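Exo-1,3/1,4-beta-glucanase (Pseudoalteromonas sp., PDB 3UT0) probably hydrolyses beta-1,3- and beta-1,4-glucosidic linkages at the ends of glucan chains, as a member of glycoside hydrolase family 3. Local coordinates at residues A[70-75]-A[82-87]; A[644-649]-A[701-706]; A[712-717]-A[766-771]. All coordinates share one frame; numbering follows the deposited sequence.

Contact 1 of 3, residues A[70-75]-A[82-87]; sequences APYGNK and WLKYAD
Trp-82 keeps its CG beside the backbone N and anti to the carbonyl carbon (chi1 -75°), which carries the indole back over Pro-71 although its CB leaves the backbone away from the loop. One helical turn on, Tyr-85 swings the other way, with CG anti to N (chi1 -170°), and its CB leaves the helix toward the loop. Pro-71 therefore meets both rings at once. Its CD sits almost straight above the six-membered ring of Trp-82, 3.5 Å from the centroid, a CH-pi contact. CG of Pro-71 covers the junction between the two rings of the indole, 3.7 Å from Trp-82 CD2. CB of the proline turns to Tyr-85, 3.6 Å from its CG. Replacing Trp-82 by an alanine would probably leave the CD and CG side of Pro-71 without its aromatic cover and open a gap between loop and helix.

Next to the proline, Tyr-72 offers a ring face to the edge of Tyr-85, a T-shaped pair with centroids 5.3 Å apart and planes at 78°. The closest side-chain atoms there are Tyr-72 CZ and Tyr-85 CD1, at 3.8 Å. Lys-84 crosses the end of Tyr-72 at about a right angle and brings its CE to 3.3 Å from Tyr-72 OH; the polar partner of that hydroxyl is Glu-88, further along the helix. Within the loop, Asn-74 ND2 gives a nearly straight bond of 2.9 Å to Pro-71 O, lying in both the amide and the carbonyl planes. The loop follows strand 62-65 and the helix leads on to the neighbouring parallel strand 106-110, so this is packing inside a beta-alpha-beta crossover of the TIM-barrel-type N-terminal domain.

Contact 2 of 3, residues A[644-649]-A[701-706]; sequences AKNMTW and SYLEPT
Ser-701 O is approached by two groups from the strand beside it. Thr-648 N donates a hydrogen bond of 2.9 Å to this Ser-701 O, and Met-647 CA adds a C-H...O contact to the same oxygen at 3.3 Å. The return bond, Ser-701 N to Thr-648 O, is also 2.9 Å long, which makes Thr-648 and Ser-701 an antiparallel hydrogen-bonded pair. Met-647 and Tyr-702 form the non-hydrogen-bonded pair next to it. Beyond them Leu-703 N reaches back to Asn-646 O with a bond of 2.6 Å, and Tyr-702 CA makes a C-H...O contact with that same carbonyl oxygen.

These strands, 647-653 and 696-702, are neighbours in an antiparallel sheet of the C-terminal beta-rich domain, whose sequence belongs to the galactose-binding-domain-like family. Residues 644-647 form a type II turn leading into the first strand, with Asn-646 at its third position, while the second strand turns a corner at Leu-703 and Glu-704. There the side chain of Asn-646 joins in, its OD1 lying 3.4 Å from Leu-703 CB.

On one face of the sheet Met-647 and Tyr-702 run side by side in the same direction. The bend at chi2 (-64°) sets the sulfur over the ring, a Met-aromatic contact with Met-647 SD 3.8 Å from the Tyr-702 centroid. A second bend, at chi3 (-71°), lays the methyl CE across the middle of that same face, and Thr-706 CB covers the rim of the opposite one. Beside Thr-648, at the corner, Leu-703 crosses it at about a right angle, its CD2 3.6 Å from Thr-648 CG2, and both side chains also touch Leu-660 of the edge strand 659-661. Ser-701 OG, on the Thr-648 face, is held by Asp-781 and Ser-699.

Contact 3 of 3, residues A[712-717]-A[766-771]; sequences FSTGYL and PLHCDD. With SO4 (sulfate ion), chain K.
Tyr-716 and Pro-766 cross at a slant: the CD1-CE1 side of the ring meets the proline obliquely, with Tyr-716 CD1 3.3 Å from Pro-766 N. Tyr-716 CE1 is 3.6 Å from Pro-766 CB. The two residues are an antiparallel non-hydrogen-bonded pair where strands 716-723 and 760-766 meet. With CG beside the backbone N (chi1 -64°), the phenol passes the proline and sends its hydroxyl to a sulfate: Tyr-716 OH donates to SO4 O2 at 2.6 Å, and that oxygen sits at the ring edge, in its plane. Ser-809 and Thr-811 hold the same ion.

Leu-767 points at residues 712-717 and spreads its two methyls along them. CD1 reaches Phe-712 O, at 3.6 Å, while CD2 lies 4.1 Å from Leu-717 CB; Val-735 and Leu-743 also pack on this leucine. Its backbone makes the one hydrogen bond across the pair, Leu-767 N to Gly-715 O, 2.9 Å long and nearly straight at the hydrogen. Further out, His-768 runs alongside Thr-714 in the same direction, with Ser-713 O near the plane of the imidazole and 3.5 Å from His-768 CB.

A disulfide from Cys-769 to Cys-812 ties residues 766-771 to the C-terminal end of the chain. His-768 NE2 is bonded to O of His-817, which appears to be the first histidine of a C-terminal tag, so the bond is probably not a feature of the natural protein. The sulfate is probably from the crystallisation liquor; the three hydroxyls round it imply a spot that can hold an anion, without implying a natural ligand.

In the fold
Contact 1 belongs to the N-terminal, TIM-barrel-type part of the enzyme, whereas contacts 2 and 3 share the C-terminal beta-rich domain. The centre of contact 1 is about 49 Å from that of contact 2 and about 63 Å from that of contact 3, and contact 3 lies across the chain's centre from it. Contacts 2 and 3 are closer, with centres about 20 Å and nearest atoms about 7 Å apart, without touching. Strand 705-706 is followed in the chain by strand 716-723, and the paired strands lie in different sheets: 647-653 with 696-702 in one, 716-723 with 760-766 in the other. All three lie away from the calcium-binding residues; the sulfate belongs to contact 3.

Contact 1 of 3, residues A[70-75]-A[82-87]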
loop_
_atom_site.group_PDB
_atom_site.type_symbol
_atom_site.label_atom_id
_atom_site.label_comp_id
_atom_site.label_asym_id
_atom_site.label_seq_id
_atom_site.Cartn_x
_atom_site.Cartn_y
_atom_site.Cartn_z
ATOM N N ALA A 70 4.176 -2.324 -21.092
ATOM C CA ALA A 70 4.409 -1.060 -21.773
ATOM C C ALA A 70 3.409 -0.927 -22.913
ATOM O O ALA A 70 2.716 -1.900 -23.237
ATOM C CB ALA A 70 5.847 -1.006 -22.305
ATOM N N PRO A 71 3.278 0.287 -23.485
ATOM C CA PRO A 71 2.339 0.433 -24.601
ATOM C C PRO A 71 2.646 -0.525 -25.764
ATOM O O PRO A 71 3.832 -0.747 -26.059
ATOM C CB PRO A 71 2.513 1.893 -25.031
ATOM C CG PRO A 71 3.731 2.393 -24.287
ATOM C CD PRO A 71 3.851 1.578 -23.072
ATOM N N TYR A 72 1.602 -1.039 -26.420
ATOM C CA TYR A 72 1.701 -1.957 -27.574
ATOM C C TYR A 72 2.165 -3.369 -27.172
ATOM O O TYR A 72 2.399 -4.220 -28.033
ATOM C CB TYR A 72 2.616 -1.383 -28.662
ATOM C CG TYR A 72 2.108 -0.064 -29.205
ATOM C CD1 TYR A 72 2.865 1.097 -29.088
ATOM C CD2 TYR A 72 0.836 0.036 -29.761
ATOM C CE1 TYR A 72 2.389 2.317 -29.556
ATOM C CE2 TYR A 72 0.350 1.251 -30.232
ATOM C CZ TYR A 72 1.131 2.388 -30.123
ATOM O OH TYR A 72 0.663 3.597 -30.586
ATOM N N GLY A 73 2.325 -3.601 -25.869
ATOM C CA GLY A 73 2.694 -4.912 -25.352
ATOM C C GLY A 73 4.177 -5.120 -25.102
ATOM O O GLY A 73 4.588 -6.121 -24.516
ATOM N N ASN A 74 4.983 -4.169 -25.551
ATOM C CA ASN A 74 6.413 -4.166 -25.281
ATOM C C ASN A 74 6.764 -4.245 -23.804
ATOM O O ASN A 74 5.950 -3.927 -22.939
ATOM C CB ASN A 74 7.026 -2.891 -25.845
ATOM C CG ASN A 74 6.837 -2.772 -27.332
ATOM O OD1 ASN A 74 7.635 -3.290 -28.110
ATOM N ND2 ASN A 74 5.773 -2.093 -27.741
ATOM N N LYS A 75 7.961 -4.737 -23.519
ATOM C CA LYS A 75 8.495 -4.677 -22.172
ATOM C C LYS A 75 9.254 -3.364 -22.139
ATOM O O LYS A 75 9.298 -2.673 -21.128
ATOM C CB LYS A 75 9.443 -5.835 -21.874
ATOM C CG LYS A 75 8.851 -7.223 -21.916
ATOM C CD LYS A 75 9.979 -8.243 -21.952
ATOM C CE LYS A 75 11.008 -7.929 -20.866
ATOM N NZ LYS A 75 12.162 -8.864 -20.866
ATOM N N TRP A 82 5.920 5.617 -26.737
ATOM C CA TRP A 82 5.062 6.143 -25.678
ATOM C C TRP A 82 4.218 7.303 -26.196
ATOM O O TRP A 82 3.001 7.346 -26.000
ATOM C CB TRP A 82 5.907 6.608 -24.493
ATOM C CG TRP A 82 6.429 5.477 -23.680
ATOM C CD1 TRP A 82 7.592 4.790 -23.884
ATOM C CD2 TRP A 82 5.825 4.909 -22.515
ATOM N NE1 TRP A 82 7.740 3.812 -22.932
ATOM C CE2 TRP A 82 6.671 3.865 -22.075
ATOM C CE3 TRP A 82 4.650 5.174 -21.803
ATOM C CZ2 TRP A 82 6.377 3.087 -20.954
ATOM C CZ3 TRP A 82 4.354 4.399 -20.693
ATOM C CH2 TRP A 82 5.218 3.367 -20.277
ATOM N N LEU A 83 4.868 8.229 -26.892
ATOM C CA LEU A 83 4.188 9.418 -27.374
ATOM C C LEU A 83 3.207 9.075 -28.475
ATOM O O LEU A 83 2.167 9.694 -28.575
ATOM C CB LEU A 83 5.183 10.476 -27.849
ATOM C CG LEU A 83 6.037 11.095 -26.753
ATOM C CD1 LEU A 83 7.090 12.031 -27.331
ATOM C CD2 LEU A 83 5.124 11.830 -25.815
ATOM N N LYS A 84 3.516 8.061 -29.273
ATOM C CA LYS A 84 2.576 7.603 -30.290
ATOM C C LYS A 84 1.330 7.032 -29.653
ATOM O O LYS A 84 0.211 7.312 -30.090
ATOM C CB LYS A 84 3.188 6.551 -31.210
ATOM C CG LYS A 84 2.186 6.040 -32.245
ATOM C CD LYS A 84 2.845 5.227 -33.342
ATOM C CE LYS A 84 2.071 3.911 -33.536
ATOM N NZ LYS A 84 2.685 3.039 -34.566
ATOM N N TYR A 85 1.529 6.219 -28.614
ATOM C CA TYR A 85 0.387 5.648 -27.911
ATOM C C TYR A 85 -0.476 6.748 -27.302
ATOM O O TYR A 85 -1.710 6.764 -27.486
ATOM C CB TYR A 85 0.866 4.689 -26.807
ATOM C CG TYR A 85 -0.256 3.884 -26.199
ATOM C CD1 TYR A 85 -0.608 2.643 -26.718
ATOM C CD2 TYR A 85 -0.946 4.349 -25.083
ATOM C CE1 TYR A 85 -1.638 1.902 -26.162
ATOM C CE2 TYR A 85 -1.974 3.610 -24.517
ATOM C CZ TYR A 85 -2.315 2.391 -25.062
ATOM O OH TYR A 85 -3.334 1.660 -24.518
ATOM N N ALA A 86 0.186 7.710 -26.665
ATOM C CA ALA A 86 -0.518 8.826 -26.041
ATOM C C ALA A 86 -1.291 9.609 -27.096
ATOM O O ALA A 86 -2.440 9.982 -26.864
ATOM C CB ALA A 86 0.445 9.729 -25.274
ATOM N N ASP A 87 -0.667 9.831 -28.260
ATOM C CA ASP A 87 -1.322 10.533 -29.367
ATOM C C ASP A 87 -2.562 9.770 -29.807
ATOM O O ASP A 87 -3.612 10.364 -30.017
ATOM C CB ASP A 87 -0.394 10.716 -30.576
ATOM C CG ASP A 87 0.558 11.895 -30.437
ATOM O OD1 ASP A 87 0.492 12.635 -29.434
ATOM O OD2 ASP A 87 1.338 12.122 -31.388
#

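Contact 2 of 3, residues A[644-649]-A[701-706]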
loop_
_atom_site.group_PDB
_atom_site.type_symbol
_atom_site.label_atom_id
_atom_site.label_comp_id
_atom_site.label_asym_id
_atom_site.label_seq_id
_atom_site.Cartn_x
_atom_site.Cartn_y
_atom_site.Cartn_z
ATOM N N ALA A 644 -15.340 -24.815 2.739
ATOM C CA ALA A 644 -15.042 -26.230 2.586
ATOM C C ALA A 644 -16.029 -26.861 1.608
ATOM O O ALA A 644 -17.068 -26.262 1.294
ATOM C CB ALA A 644 -15.097 -26.951 3.945
ATOM N N LYS A 645 -15.692 -28.058 1.129
ATOM C CA LYS A 645 -16.588 -28.857 0.305
ATOM C C LYS A 645 -17.934 -29.026 1.005
ATOM O O LYS A 645 -17.991 -29.289 2.212
ATOM C CB LYS A 645 -15.990 -30.246 0.056
ATOM C CG LYS A 645 -14.592 -30.260 -0.539
ATOM C CD LYS A 645 -14.099 -31.691 -0.704
ATOM C CE LYS A 645 -12.742 -31.741 -1.384
ATOM N NZ LYS A 645 -12.299 -33.145 -1.617
ATOM N N ASN A 646 -19.005 -28.869 0.236
ATOM C CA ASN A 646 -20.370 -29.060 0.724
ATOM C C ASN A 646 -20.871 -27.914 1.602
ATOM O O ASN A 646 -21.953 -28.004 2.177
ATOM C CB ASN A 646 -20.540 -30.412 1.435
ATOM C CG ASN A 646 -21.515 -31.331 0.722
ATOM O OD1 ASN A 646 -22.386 -30.874 -0.018
ATOM N ND2 ASN A 646 -21.405 -32.627 0.978
ATOM N N MET A 647 -20.096 -26.833 1.680
ATOM C CA MET A 647 -20.464 -25.658 2.474
ATOM C C MET A 647 -20.729 -24.433 1.594
ATOM O O MET A 647 -20.080 -24.231 0.570
ATOM C CB MET A 647 -19.362 -25.307 3.487
ATOM C CG MET A 647 -18.925 -26.450 4.391
ATOM S SD MET A 647 -20.291 -26.969 5.436
ATOM C CE MET A 647 -20.418 -25.574 6.537
ATOM N N THR A 648 -21.675 -23.610 2.023
ATOM C CA THR A 648 -22.027 -22.392 1.316
ATOM C C THR A 648 -22.530 -21.360 2.318
ATOM O O THR A 648 -22.986 -21.714 3.400
ATOM C CB THR A 648 -23.147 -22.649 0.297
ATOM O OG1 THR A 648 -23.586 -21.405 -0.256
ATOM C CG2 THR A 648 -24.333 -23.314 0.972
ATOM N N TRP A 649 -22.442 -20.084 1.958
ATOM C CA TRP A 649 -23.100 -19.040 2.737
ATOM C C TRP A 649 -24.540 -18.933 2.281
ATOM O O TRP A 649 -24.866 -19.290 1.155
ATOM C CB TRP A 649 -22.419 -17.674 2.565
ATOM C CG TRP A 649 -20.979 -17.648 2.976
ATOM C CD1 TRP A 649 -19.891 -17.657 2.147
ATOM C CD2 TRP A 649 -20.460 -17.624 4.313
ATOM N NE1 TRP A 649 -18.734 -17.631 2.880
ATOM C CE2 TRP A 649 -19.052 -17.615 4.211
ATOM C CE3 TRP A 649 -21.043 -17.621 5.585
ATOM C CZ2 TRP A 649 -18.226 -17.588 5.329
ATOM C CZ3 TRP A 649 -20.219 -17.581 6.684
ATOM C CH2 TRP A 649 -18.829 -17.565 6.552
ATOM N N SER A 701 -23.865 -22.896 5.852
ATOM C CA SER A 701 -24.745 -24.042 5.658
ATOM C C SER A 701 -24.133 -25.178 4.853
ATOM O O SER A 701 -23.287 -24.967 3.991
ATOM C CB SER A 701 -26.022 -23.590 4.958
ATOM O OG SER A 701 -26.613 -22.502 5.637
ATOM N N TYR A 702 -24.597 -26.389 5.132
ATOM C CA TYR A 702 -24.257 -27.546 4.321
ATOM C C TYR A 702 -25.127 -27.513 3.057
ATOM O O TYR A 702 -26.306 -27.167 3.119
ATOM C CB TYR A 702 -24.475 -28.845 5.130
ATOM C CG TYR A 702 -23.571 -28.992 6.345
ATOM C CD1 TYR A 702 -22.332 -29.610 6.240
ATOM C CD2 TYR A 702 -23.953 -28.506 7.589
ATOM C CE1 TYR A 702 -21.498 -29.742 7.333
ATOM C CE2 TYR A 702 -23.118 -28.634 8.696
ATOM C CZ TYR A 702 -21.894 -29.260 8.559
ATOM O OH TYR A 702 -21.058 -29.399 9.642
ATOM N N LEU A 703 -24.548 -27.854 1.910
ATOM C CA LEU A 703 -25.322 -27.954 0.675
ATOM C C LEU A 703 -26.322 -29.107 0.773
ATOM O O LEU A 703 -27.454 -29.010 0.303
ATOM C CB LEU A 703 -24.403 -28.150 -0.536
ATOM C CG LEU A 703 -23.908 -26.904 -1.290
ATOM C CD1 LEU A 703 -25.062 -25.948 -1.567
ATOM C CD2 LEU A 703 -22.797 -26.204 -0.541
ATOM N N GLU A 704 -25.895 -30.198 1.395
ATOM C CA GLU A 704 -26.779 -31.323 1.691
ATOM C C GLU A 704 -26.744 -31.623 3.193
ATOM O O GLU A 704 -25.681 -31.952 3.737
ATOM C CB GLU A 704 -26.354 -32.558 0.895
ATOM C CG GLU A 704 -26.365 -32.353 -0.608
ATOM C CD GLU A 704 -25.874 -33.565 -1.367
ATOM O OE1 GLU A 704 -25.100 -34.358 -0.789
ATOM O OE2 GLU A 704 -26.269 -33.726 -2.540
ATOM N N PRO A 705 -27.904 -31.502 3.866
ATOM C CA PRO A 705 -28.075 -31.770 5.302
ATOM C C PRO A 705 -27.294 -32.993 5.760
ATOM O O PRO A 705 -27.435 -34.069 5.185
ATOM C CB PRO A 705 -29.576 -32.014 5.431
ATOM C CG PRO A 705 -30.160 -31.158 4.377
ATOM C CD PRO A 705 -29.185 -31.163 3.224
ATOM N N THR A 706 -26.456 -32.805 6.769
ATOM C CA THR A 706 -25.520 -33.831 7.189
ATOM C C THR A 706 -25.609 -34.033 8.688
ATOM O O THR A 706 -25.497 -33.071 9.447
ATOM C CB THR A 706 -24.073 -33.415 6.855
ATOM O OG1 THR A 706 -24.067 -32.633 5.655
ATOM C CG2 THR A 706 -23.191 -34.646 6.674
#

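Contact 3 of 3, residues A[712-717]-A[766-771]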
loop_
_atom_site.group_PDB
_atom_site.type_symbol
_atom_site.label_atom_id
_atom_site.label_comp_id
_atom_site.label_asym_id
_atom_site.label_seq_id
_atom_site.Cartn_x
_atom_site.Cartn_y
_atom_site.Cartn_z
ATOM N N PHE A 712 -17.230 -35.296 16.722
ATOM C CA PHE A 712 -17.395 -33.981 17.326
ATOM C C PHE A 712 -18.672 -33.870 18.137
ATOM O O PHE A 712 -19.189 -32.772 18.309
ATOM C CB PHE A 712 -17.402 -32.899 16.247
ATOM C CG PHE A 712 -16.151 -32.858 15.436
ATOM C CD1 PHE A 712 -14.971 -32.375 15.987
ATOM C CD2 PHE A 712 -16.144 -33.311 14.127
ATOM C CE1 PHE A 712 -13.805 -32.348 15.246
ATOM C CE2 PHE A 712 -14.981 -33.285 13.382
ATOM C CZ PHE A 712 -13.810 -32.804 13.943
ATOM N N SER A 713 -19.177 -34.995 18.635
ATOM C CA SER A 713 -20.435 -34.991 19.367
ATOM C C SER A 713 -20.285 -34.278 20.706
ATOM O O SER A 713 -21.208 -33.601 21.163
ATOM C CB SER A 713 -20.965 -36.419 19.568
ATOM O OG SER A 713 -20.080 -37.201 20.349
ATOM N N THR A 714 -19.124 -34.431 21.332
ATOM C CA THR A 714 -18.834 -33.713 22.563
ATOM C C THR A 714 -17.761 -32.695 22.264
ATOM O O THR A 714 -16.901 -32.412 23.098
ATOM C CB THR A 714 -18.316 -34.645 23.667
ATOM O OG1 THR A 714 -17.003 -35.102 23.321
ATOM C CG2 THR A 714 -19.254 -35.836 23.848
ATOM N N GLY A 715 -17.820 -32.142 21.057
ATOM C CA GLY A 715 -16.830 -31.181 20.597
ATOM C C GLY A 715 -17.264 -29.726 20.565
ATOM O O GLY A 715 -18.126 -29.288 21.325
ATOM N N TYR A 716 -16.641 -28.965 19.674
ATOM C CA TYR A 716 -16.825 -27.530 19.650
ATOM C C TYR A 716 -16.934 -26.992 18.228
ATOM O O TYR A 716 -16.258 -27.460 17.313
ATOM C CB TYR A 716 -15.650 -26.844 20.350
ATOM C CG TYR A 716 -15.520 -27.155 21.817
ATOM C CD1 TYR A 716 -15.954 -26.254 22.774
ATOM C CD2 TYR A 716 -14.941 -28.345 22.248
ATOM C CE1 TYR A 716 -15.834 -26.535 24.120
ATOM C CE2 TYR A 716 -14.820 -28.635 23.588
ATOM C CZ TYR A 716 -15.270 -27.721 24.528
ATOM O OH TYR A 716 -15.159 -27.996 25.876
ATOM N N LEU A 717 -17.794 -26.001 18.043
ATOM C CA LEU A 717 -17.702 -25.164 16.858
ATOM C C LEU A 717 -16.827 -23.985 17.243
ATOM O O LEU A 717 -17.108 -23.280 18.204
ATOM C CB LEU A 717 -19.063 -24.664 16.391
ATOM C CG LEU A 717 -18.911 -23.673 15.224
ATOM C CD1 LEU A 717 -18.912 -24.382 13.891
ATOM C CD2 LEU A 717 -19.980 -22.595 15.255
ATOM N N PRO A 766 -19.042 -25.099 22.836
ATOM C CA PRO A 766 -19.344 -26.512 23.102
ATOM C C PRO A 766 -20.686 -26.910 22.496
ATOM O O PRO A 766 -21.676 -26.187 22.646
ATOM C CB PRO A 766 -19.371 -26.584 24.639
ATOM C CG PRO A 766 -19.592 -25.182 25.096
ATOM C CD PRO A 766 -18.876 -24.329 24.082
ATOM N N LEU A 767 -20.704 -28.045 21.805
ATOM C CA LEU A 767 -21.934 -28.563 21.212
ATOM C C LEU A 767 -22.770 -29.488 22.097
ATOM O O LEU A 767 -23.953 -29.704 21.859
ATOM C CB LEU A 767 -21.611 -29.286 19.918
ATOM C CG LEU A 767 -20.718 -28.528 18.935
ATOM C CD1 LEU A 767 -20.350 -29.418 17.761
ATOM C CD2 LEU A 767 -21.396 -27.259 18.469
ATOM N N HIS A 768 -22.150 -30.027 23.137
ATOM C CA HIS A 768 -22.876 -30.987 24.052
ATOM C C HIS A 768 -23.200 -30.296 25.362
ATOM O O HIS A 768 -22.328 -30.158 26.233
ATOM C CB HIS A 768 -22.030 -32.253 24.285
ATOM C CG HIS A 768 -22.649 -33.269 25.148
ATOM N ND1 HIS A 768 -23.004 -34.547 24.625
ATOM C CD2 HIS A 768 -22.884 -33.275 26.487
ATOM C CE1 HIS A 768 -23.488 -35.268 25.587
ATOM N NE2 HIS A 768 -23.404 -34.506 26.743
ATOM N N CYS A 769 -24.456 -29.877 25.501
ATOM C CA CYS A 769 -24.927 -29.199 26.696
ATOM C C CYS A 769 -26.121 -29.926 27.310
ATOM O O CYS A 769 -26.579 -30.943 26.786
ATOM C CB CYS A 769 -25.314 -27.758 26.374
ATOM S SG CYS A 769 -23.958 -26.781 25.748
ATOM N N ASP A 770 -26.614 -29.404 28.427
ATOM C CA ASP A 770 -27.824 -29.936 29.038
ATOM C C ASP A 770 -29.026 -29.627 28.146
ATOM O O ASP A 770 -29.045 -28.604 27.457
ATOM C CB ASP A 770 -28.017 -29.384 30.456
ATOM C CG ASP A 770 -26.926 -29.839 31.417
ATOM O OD1 ASP A 770 -26.209 -30.806 31.087
ATOM O OD2 ASP A 770 -26.784 -29.228 32.499
ATOM N N ASP A 771 -30.002 -30.532 28.140
ATOM C CA ASP A 771 -31.142 -30.473 27.219
ATOM C C ASP A 771 -30.752 -30.721 25.756
ATOM O O ASP A 771 -31.244 -30.043 24.854
ATOM C CB ASP A 771 -31.931 -29.163 27.365
ATOM C CG ASP A 771 -32.712 -29.101 28.662
ATOM O OD1 ASP A 771 -33.835 -29.653 28.697
ATOM O OD2 ASP A 771 -32.206 -28.511 29.646
HETATM S S SO4 K . -15.820 -25.771 28.310
HETATM O O1 SO4 K . -16.478 -24.567 28.825
HETATM O O2 SO4 K . -16.684 -26.434 27.342
HETATM O O3 SO4 K . -14.566 -25.409 27.672
HETATM O O4 SO4 K . -15.557 -26.708 29.403
#